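PDB 2J5A: 30S ribosomal protein S6 from Aquifex aeolicus, which probably binds 16S ribosomal RNA together with protein bS18 as a structural component of the small ribosomal subunit. Local coordinates for residues Y10-A15 and W95-I100; A15-L20 and P57-N62; E47-R52 and Y66-F71. All blocks are in the same frame, centred on the assembly; numbering follows the deposited sequence.

Contact 1 of 3, residues Y10-A15 and W95-I100; sequences YETVFA and WLNIQI. Unlike the reference sequence in segment 95-100: I98 (reference Phe).
Y10 sits opposite Q99 in a non-hydrogen-bonded antiparallel pair, and its CE1 lies 3.8 Å from Q99 CG. Q99 meets the ring with its aliphatic CB and CG, obliquely and not as a stack of the amide; F71 meets the same ring from the neighbouring strand. At E11 the backbones bond in both directions: E11 N donates to I98 O at 2.7 Å in an almost straight bond (171°), and I98 N returns one to E11 O. E11 CB packs 3.9 Å from I100 CG2, while its carboxylate is engaged by Q70. These bridges tie strand 8-16, an inner strand of the ferredoxin-like βαββαβ sheet, to strand 92-100, one of the two edge strands of the chain's sheet. The T12 hydroxyl then gives its proton to N97 OD1 at 2.7 Å, the donor tilted 18° from the carbonyl plane. N97 CG is anti to its carbonyl carbon (chi1 -61°), as is T12 OG1 to its own, which lets the two groups lie side by side and point the same way, on the face where helix 78-88 covers T12. V13 repeats the double backbone link, from V13 N to L96 O at 2.9 Å and back from L96 N to V13 O, and on the E11 face its CB is 4.3 Å from L96 CD1. F14 and W95 touch through their stems, F14 CB to W95 CB being 4.2 Å, before both rings lead off from the pair.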
# COMPACT_ATOMS: atom_id res chain seq x y z
N TYR A 10 -7.52 5.61 -5.43
CA TYR A 10 -7.25 4.27 -4.93
C TYR A 10 -6.67 4.33 -3.54
O TYR A 10 -6.07 5.33 -3.13
CB TYR A 10 -6.30 3.52 -5.86
CG TYR A 10 -6.76 3.39 -7.31
CD1 TYR A 10 -7.59 2.34 -7.70
CD2 TYR A 10 -6.35 4.30 -8.29
CE1 TYR A 10 -8.02 2.21 -9.03
CE2 TYR A 10 -6.76 4.16 -9.62
CZ TYR A 10 -7.61 3.12 -9.97
OH TYR A 10 -8.03 2.97 -11.28
N GLU A 11 -6.86 3.24 -2.82
CA GLU A 11 -6.28 3.05 -1.51
C GLU A 11 -5.61 1.70 -1.50
O GLU A 11 -6.19 0.73 -2.00
CB GLU A 11 -7.35 3.10 -0.44
CG GLU A 11 -6.81 2.96 0.95
CD GLU A 11 -7.85 3.24 1.99
OE1 GLU A 11 -8.28 4.41 2.09
OE2 GLU A 11 -8.23 2.30 2.72
N THR A 12 -4.37 1.66 -0.98
CA THR A 12 -3.57 0.43 -0.86
C THR A 12 -3.21 0.24 0.61
O THR A 12 -2.82 1.18 1.29
CB THR A 12 -2.27 0.52 -1.69
OG1 THR A 12 -2.59 0.68 -3.07
CG2 THR A 12 -1.41 -0.69 -1.52
N VAL A 13 -3.36 -0.97 1.09
CA VAL A 13 -2.97 -1.37 2.42
C VAL A 13 -2.13 -2.62 2.24
O VAL A 13 -2.53 -3.53 1.52
CB VAL A 13 -4.19 -1.71 3.33
CG1 VAL A 13 -3.75 -2.15 4.71
CG2 VAL A 13 -5.16 -0.57 3.42
N PHE A 14 -0.96 -2.66 2.88
CA PHE A 14 -0.10 -3.83 2.83
C PHE A 14 0.58 -4.07 4.18
O PHE A 14 0.71 -3.15 5.01
CB PHE A 14 0.92 -3.71 1.69
CG PHE A 14 1.87 -2.55 1.84
CD1 PHE A 14 1.48 -1.28 1.52
CD2 PHE A 14 3.16 -2.75 2.35
CE1 PHE A 14 2.35 -0.22 1.66
CE2 PHE A 14 4.03 -1.69 2.50
CZ PHE A 14 3.63 -0.44 2.15
N ALA A 15 0.98 -5.34 4.38
CA ALA A 15 1.54 -5.83 5.63
C ALA A 15 2.94 -6.35 5.38
O ALA A 15 3.14 -7.19 4.51
CB ALA A 15 0.68 -6.94 6.21
N TRP A 95 -1.30 -7.68 0.87
CA TRP A 95 -1.51 -6.49 0.06
C TRP A 95 -2.99 -6.41 -0.34
O TRP A 95 -3.62 -7.44 -0.58
CB TRP A 95 -0.55 -6.45 -1.16
CG TRP A 95 -0.65 -7.63 -2.05
CD1 TRP A 95 -1.31 -7.71 -3.23
CD2 TRP A 95 -0.09 -8.94 -1.81
NE1 TRP A 95 -1.20 -8.97 -3.76
CE2 TRP A 95 -0.45 -9.74 -2.91
CE3 TRP A 95 0.69 -9.49 -0.80
CZ2 TRP A 95 -0.08 -11.07 -3.01
CZ3 TRP A 95 1.08 -10.84 -0.90
CH2 TRP A 95 0.69 -11.61 -2.00
N LEU A 96 -3.54 -5.21 -0.34
CA LEU A 96 -4.96 -5.00 -0.64
C LEU A 96 -5.11 -3.67 -1.37
O LEU A 96 -4.63 -2.63 -0.91
CB LEU A 96 -5.79 -4.93 0.63
CG LEU A 96 -5.60 -6.02 1.68
CD1 LEU A 96 -6.17 -5.52 2.99
CD2 LEU A 96 -6.25 -7.36 1.27
N ASN A 97 -5.78 -3.70 -2.51
CA ASN A 97 -6.03 -2.52 -3.30
C ASN A 97 -7.53 -2.29 -3.49
O ASN A 97 -8.30 -3.20 -3.83
CB ASN A 97 -5.28 -2.63 -4.62
CG ASN A 97 -3.77 -2.73 -4.39
OD1 ASN A 97 -3.08 -1.72 -4.20
ND2 ASN A 97 -3.24 -3.95 -4.50
N ILE A 98 -7.92 -1.06 -3.23
CA ILE A 98 -9.31 -0.65 -3.11
C ILE A 98 -9.41 0.57 -4.01
O ILE A 98 -8.58 1.46 -3.92
CB ILE A 98 -9.57 -0.22 -1.64
CG1 ILE A 98 -9.46 -1.41 -0.67
CG2 ILE A 98 -10.88 0.46 -1.50
CD1 ILE A 98 -8.39 -1.26 0.44
N GLN A 99 -10.42 0.63 -4.89
CA GLN A 99 -10.77 1.88 -5.55
C GLN A 99 -11.69 2.59 -4.58
O GLN A 99 -12.54 1.96 -3.98
CB GLN A 99 -11.44 1.67 -6.91
CG GLN A 99 -11.48 2.97 -7.74
CD GLN A 99 -12.23 2.85 -9.08
OE1 GLN A 99 -12.46 1.74 -9.56
NE2 GLN A 99 -12.62 3.99 -9.66
N ILE A 100 -11.48 3.88 -4.38
CA ILE A 100 -12.30 4.68 -3.47
C ILE A 100 -12.89 5.88 -4.21
O ILE A 100 -12.49 6.20 -5.34
CB ILE A 100 -11.50 5.19 -2.23
CG1 ILE A 100 -10.27 6.01 -2.64
CG2 ILE A 100 -11.07 4.01 -1.33
CD1 ILE A 100 -9.66 6.78 -1.52

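Contact 2 of 3, residues A15-L20 and P57-N62; sequences AVKPTL and PIQKFN
Q59 reaches across first, but loosely: its OE1 is 4.2 Å from K17 NZ, too long for a hydrogen bond, and the lysine ammonium is instead bonded to the backbone oxygen of E90. Q59 and K60 both have positive phi, and the chain reverses through them, closed by paired backbone bonds from I58 N to F61 O and from F61 N to I58 O. F61 carries the contact. Its CG lies anti to its own carbonyl carbon (chi1 -68°), which sends the benzyl group out of the loop toward residues 17-19. P18 lies over one face of the ring, with CD 3.9 Å from the F61 ring centroid and 26° off the ring normal, a CH-pi contact displaced toward the rim. The nearest ring carbon is F61 CD1, which is 3.5 Å from P18 CD and also close to P18 CG. K17 CB stands above the same face, 4.0 Å from the F61 ring plane. From there the lysine chain folds along the ring, bending at its third and fourth torsions, and brings CE to 4.0 Å from F61 CE2. T19 adds its methyl, CG2 being 3.6 Å from F61 CE1, in an approach that is oblique to the ring. One ring thus touches three consecutive residues of a type I turn running from K17 to L20, just after strand 8-16. The reversal that presents it fits a two-residue type I′ turn, the tight turn characteristic of β-hairpins, here within the loop connecting strands 41-53 and 63-73.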
# COMPACT_ATOMS: atom_id res chain seq x y z
N ALA A 15 0.98 -5.34 4.38
CA ALA A 15 1.54 -5.83 5.63
C ALA A 15 2.94 -6.35 5.38
O ALA A 15 3.14 -7.19 4.51
CB ALA A 15 0.68 -6.94 6.21
N VAL A 16 3.91 -5.83 6.13
CA VAL A 16 5.33 -6.18 5.99
C VAL A 16 5.72 -7.20 7.05
O VAL A 16 5.28 -7.10 8.20
CB VAL A 16 6.20 -4.92 6.13
CG1 VAL A 16 7.67 -5.28 6.14
CG2 VAL A 16 5.86 -3.93 5.04
N LYS A 17 6.55 -8.19 6.69
CA LYS A 17 6.86 -9.27 7.63
C LYS A 17 7.60 -8.68 8.85
O LYS A 17 8.32 -7.68 8.72
CB LYS A 17 7.60 -10.47 6.99
CG LYS A 17 8.95 -10.19 6.39
CD LYS A 17 9.70 -11.50 5.98
CE LYS A 17 8.94 -12.35 4.94
NZ LYS A 17 9.86 -12.93 3.86
N PRO A 18 7.32 -9.23 10.04
CA PRO A 18 7.78 -8.60 11.29
C PRO A 18 9.27 -8.75 11.64
O PRO A 18 9.68 -8.24 12.66
CB PRO A 18 6.92 -9.28 12.37
CG PRO A 18 6.60 -10.61 11.81
CD PRO A 18 6.55 -10.45 10.30
N THR A 19 10.06 -9.42 10.81
CA THR A 19 11.49 -9.64 11.04
C THR A 19 12.38 -8.54 10.43
O THR A 19 13.60 -8.58 10.60
CB THR A 19 11.95 -10.97 10.42
OG1 THR A 19 11.84 -10.89 8.98
CG2 THR A 19 11.11 -12.14 10.94
N LEU A 20 11.79 -7.60 9.69
CA LEU A 20 12.51 -6.43 9.23
C LEU A 20 12.61 -5.44 10.39
O LEU A 20 11.72 -5.36 11.20
CB LEU A 20 11.77 -5.74 8.06
CG LEU A 20 11.97 -6.23 6.62
CD1 LEU A 20 11.76 -7.72 6.47
CD2 LEU A 20 11.04 -5.48 5.70
N PRO A 57 -2.26 -16.72 10.81
CA PRO A 57 -0.83 -16.61 10.45
C PRO A 57 -0.55 -16.59 8.95
O PRO A 57 -1.34 -17.10 8.18
CB PRO A 57 -0.22 -17.88 11.06
CG PRO A 57 -1.37 -18.85 11.10
CD PRO A 57 -2.54 -18.00 11.50
N ILE A 58 0.59 -16.01 8.57
CA ILE A 58 0.99 -15.91 7.18
C ILE A 58 2.49 -16.18 7.05
O ILE A 58 3.30 -15.38 7.52
CB ILE A 58 0.69 -14.50 6.60
CG1 ILE A 58 -0.82 -14.25 6.53
CG2 ILE A 58 1.35 -14.33 5.23
CD1 ILE A 58 -1.19 -12.85 6.10
N GLN A 59 2.85 -17.28 6.40
CA GLN A 59 4.24 -17.77 6.38
C GLN A 59 4.79 -17.95 7.80
O GLN A 59 5.95 -17.65 8.05
CB GLN A 59 5.16 -16.85 5.58
CG GLN A 59 4.71 -16.53 4.16
CD GLN A 59 5.74 -15.69 3.41
OE1 GLN A 59 6.94 -15.96 3.49
NE2 GLN A 59 5.27 -14.66 2.70
N LYS A 60 3.96 -18.45 8.71
CA LYS A 60 4.33 -18.69 10.11
C LYS A 60 4.56 -17.42 10.93
O LYS A 60 5.30 -17.44 11.92
CB LYS A 60 5.57 -19.61 10.21
CG LYS A 60 5.40 -21.02 9.63
CD LYS A 60 6.64 -21.91 9.95
CE LYS A 60 6.89 -22.01 11.47
NZ LYS A 60 7.70 -23.21 11.87
N PHE A 61 3.92 -16.32 10.53
CA PHE A 61 4.00 -15.06 11.24
C PHE A 61 2.65 -14.77 11.85
O PHE A 61 1.64 -15.07 11.26
CB PHE A 61 4.39 -13.93 10.29
CG PHE A 61 5.79 -14.04 9.78
CD1 PHE A 61 6.86 -13.93 10.64
CD2 PHE A 61 6.03 -14.27 8.43
CE1 PHE A 61 8.16 -14.03 10.18
CE2 PHE A 61 7.32 -14.38 7.96
CZ PHE A 61 8.40 -14.26 8.83
N ASN A 62 2.65 -14.21 13.06
CA ASN A 62 1.42 -13.90 13.79
C ASN A 62 1.19 -12.42 13.90
O ASN A 62 0.13 -12.00 14.34
CB ASN A 62 1.49 -14.46 15.21
CG ASN A 62 1.66 -15.96 15.25
OD1 ASN A 62 0.97 -16.69 14.53
ND2 ASN A 62 2.57 -16.44 16.09

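Contact 3 of 3, residues E47-R52 and Y66-F71; sequences EDWGMR and YFLVQF
A β-hairpin, strand 41-53 followed by strand 63-73, forms one side of the ferredoxin-like sheet, and in this part of it the antiparallel ladder becomes irregular, in a pattern consistent with a β-bulge. E47 and L68 make a regular pair, E47 N to L68 O at 2.8 Å and L68 N back to E47 O. Further on, two residues share one partner: W49 N donates to Y66 O at 2.9 Å, whereas Y66 N donates to G50 O at 3.1 Å. G50 takes positive phi here, and its N is bonded to D48 OD1 in an Asx turn. D48 CG anti to the backbone N (chi1 -172°) lays that carboxylate beside the F67 ring, the planes 48° apart, and OD2 has salt bridges to R65 and K26. On the E47 and L68 face the W49 indole donates NE1 to E47 OE1 at 2.9 Å; the oxygen lies near the ring plane but is met from above the carboxylate plane, while E47 OE2 is hydrogen-bonded to the Y45 hydroxyl. Y66, whose hydroxyl bonds to R94, meets R52 through the arginine's aliphatic part. Guanidinium and ring stand almost perpendicular, at 88°, and R52 CD comes within 3.5 Å of Y66 CD1.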
# COMPACT_ATOMS: atom_id res chain seq x y z
N GLU A 47 -1.02 6.49 6.20
CA GLU A 47 -1.12 6.13 7.61
C GLU A 47 -0.12 4.99 7.90
O GLU A 47 0.00 4.04 7.10
CB GLU A 47 -2.55 5.67 7.96
CG GLU A 47 -3.52 6.78 8.34
CD GLU A 47 -4.99 6.38 8.35
OE1 GLU A 47 -5.35 5.22 8.00
OE2 GLU A 47 -5.82 7.25 8.70
N ASP A 48 0.56 5.08 9.04
CA ASP A 48 1.33 4.00 9.59
C ASP A 48 0.51 3.41 10.72
O ASP A 48 0.15 4.12 11.64
CB ASP A 48 2.64 4.52 10.13
CG ASP A 48 3.59 3.42 10.56
OD1 ASP A 48 3.15 2.28 10.85
OD2 ASP A 48 4.78 3.74 10.62
N TRP A 49 0.19 2.13 10.63
CA TRP A 49 -0.65 1.48 11.61
C TRP A 49 0.18 0.65 12.57
O TRP A 49 -0.37 -0.01 13.44
CB TRP A 49 -1.72 0.62 10.90
CG TRP A 49 -2.83 1.46 10.45
CD1 TRP A 49 -2.90 2.18 9.29
CD2 TRP A 49 -4.03 1.76 11.18
NE1 TRP A 49 -4.06 2.90 9.25
CE2 TRP A 49 -4.78 2.66 10.40
CE3 TRP A 49 -4.53 1.36 12.43
CZ2 TRP A 49 -6.00 3.15 10.80
CZ3 TRP A 49 -5.75 1.86 12.83
CH2 TRP A 49 -6.47 2.74 12.02
N GLY A 50 1.51 0.67 12.41
CA GLY A 50 2.37 -0.08 13.28
C GLY A 50 2.16 -1.57 13.27
O GLY A 50 1.55 -2.13 12.34
N MET A 51 2.68 -2.23 14.30
CA MET A 51 2.62 -3.69 14.42
C MET A 51 1.22 -4.11 14.83
O MET A 51 0.65 -3.53 15.77
CB MET A 51 3.65 -4.20 15.44
CG MET A 51 5.09 -3.83 15.13
SD MET A 51 5.66 -4.33 13.47
CE MET A 51 5.45 -6.10 13.50
N ARG A 52 0.67 -5.08 14.12
CA ARG A 52 -0.66 -5.58 14.42
C ARG A 52 -0.65 -7.09 14.42
O ARG A 52 0.04 -7.71 13.62
CB ARG A 52 -1.67 -5.12 13.38
CG ARG A 52 -1.99 -3.66 13.46
CD ARG A 52 -2.91 -3.23 12.33
NE ARG A 52 -4.29 -3.66 12.51
CZ ARG A 52 -5.17 -3.07 13.32
NH1 ARG A 52 -4.81 -2.02 14.06
NH2 ARG A 52 -6.41 -3.54 13.40
N TYR A 66 1.70 -2.78 9.27
CA TYR A 66 0.69 -2.30 8.35
C TYR A 66 0.89 -0.86 8.00
O TYR A 66 1.01 -0.01 8.88
CB TYR A 66 -0.72 -2.46 8.94
CG TYR A 66 -1.33 -3.83 8.78
CD1 TYR A 66 -1.13 -4.81 9.73
CD2 TYR A 66 -2.12 -4.14 7.69
CE1 TYR A 66 -1.68 -6.08 9.60
CE2 TYR A 66 -2.69 -5.39 7.56
CZ TYR A 66 -2.46 -6.35 8.53
OH TYR A 66 -3.02 -7.60 8.42
N PHE A 67 0.91 -0.59 6.69
CA PHE A 67 0.89 0.75 6.14
C PHE A 67 -0.33 0.91 5.22
O PHE A 67 -0.82 -0.05 4.65
CB PHE A 67 2.16 1.06 5.33
CG PHE A 67 3.44 1.03 6.13
CD1 PHE A 67 3.80 2.10 6.93
CD2 PHE A 67 4.32 -0.05 6.03
CE1 PHE A 67 4.96 2.09 7.63
CE2 PHE A 67 5.50 -0.05 6.75
CZ PHE A 67 5.81 1.02 7.57
N LEU A 68 -0.76 2.16 5.04
CA LEU A 68 -1.89 2.52 4.17
C LEU A 68 -1.51 3.76 3.40
O LEU A 68 -1.01 4.72 3.99
CB LEU A 68 -3.15 2.81 5.01
CG LEU A 68 -4.47 3.16 4.29
CD1 LEU A 68 -5.64 2.78 5.19
CD2 LEU A 68 -4.56 4.63 3.85
N VAL A 69 -1.78 3.75 2.09
CA VAL A 69 -1.55 4.91 1.22
C VAL A 69 -2.75 5.11 0.26
O VAL A 69 -3.33 4.15 -0.26
CB VAL A 69 -0.16 4.82 0.48
CG1 VAL A 69 -0.17 3.81 -0.62
CG2 VAL A 69 0.28 6.21 -0.06
N GLN A 70 -3.16 6.36 0.10
CA GLN A 70 -4.15 6.72 -0.91
C GLN A 70 -3.46 7.54 -1.97
O GLN A 70 -2.48 8.27 -1.70
CB GLN A 70 -5.32 7.52 -0.33
CG GLN A 70 -6.02 6.85 0.84
CD GLN A 70 -7.12 7.72 1.41
OE1 GLN A 70 -7.02 8.94 1.37
NE2 GLN A 70 -8.18 7.09 1.93
N PHE A 71 -3.94 7.36 -3.19
CA PHE A 71 -3.33 8.01 -4.33
C PHE A 71 -4.34 8.16 -5.46
O PHE A 71 -5.40 7.52 -5.45
CB PHE A 71 -2.07 7.25 -4.78
CG PHE A 71 -2.34 5.87 -5.35
CD1 PHE A 71 -2.44 4.77 -4.51
CD2 PHE A 71 -2.45 5.67 -6.71
CE1 PHE A 71 -2.68 3.49 -5.02
CE2 PHE A 71 -2.70 4.40 -7.25
CZ PHE A 71 -2.80 3.30 -6.39

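How the contacts relate
Contacts 1 and 3 are two strand pairings of one sheet, their centres about 10 Å apart, and the interface between strands 8-16 and 63-73 joins them: T12 N lies 2.8 Å from V69 O and E11 OE1 2.7 Å from Q70 NE2, both probable hydrogen bonds. Contact 2 lies at one end of that sheet, its centre about 18 Å from the centre of contact 1 and 15 Å from that of contact 3. It shares A15 with contact 1 and packs against contact 3 where P18 CB is 3.7 Å from M51 CE. The bound sodium ion, held at L86, K87, D89 and V92, is about 4 Å from the W95 side chain and 6 Å from that of Q59, but 13 Å from that of Y66.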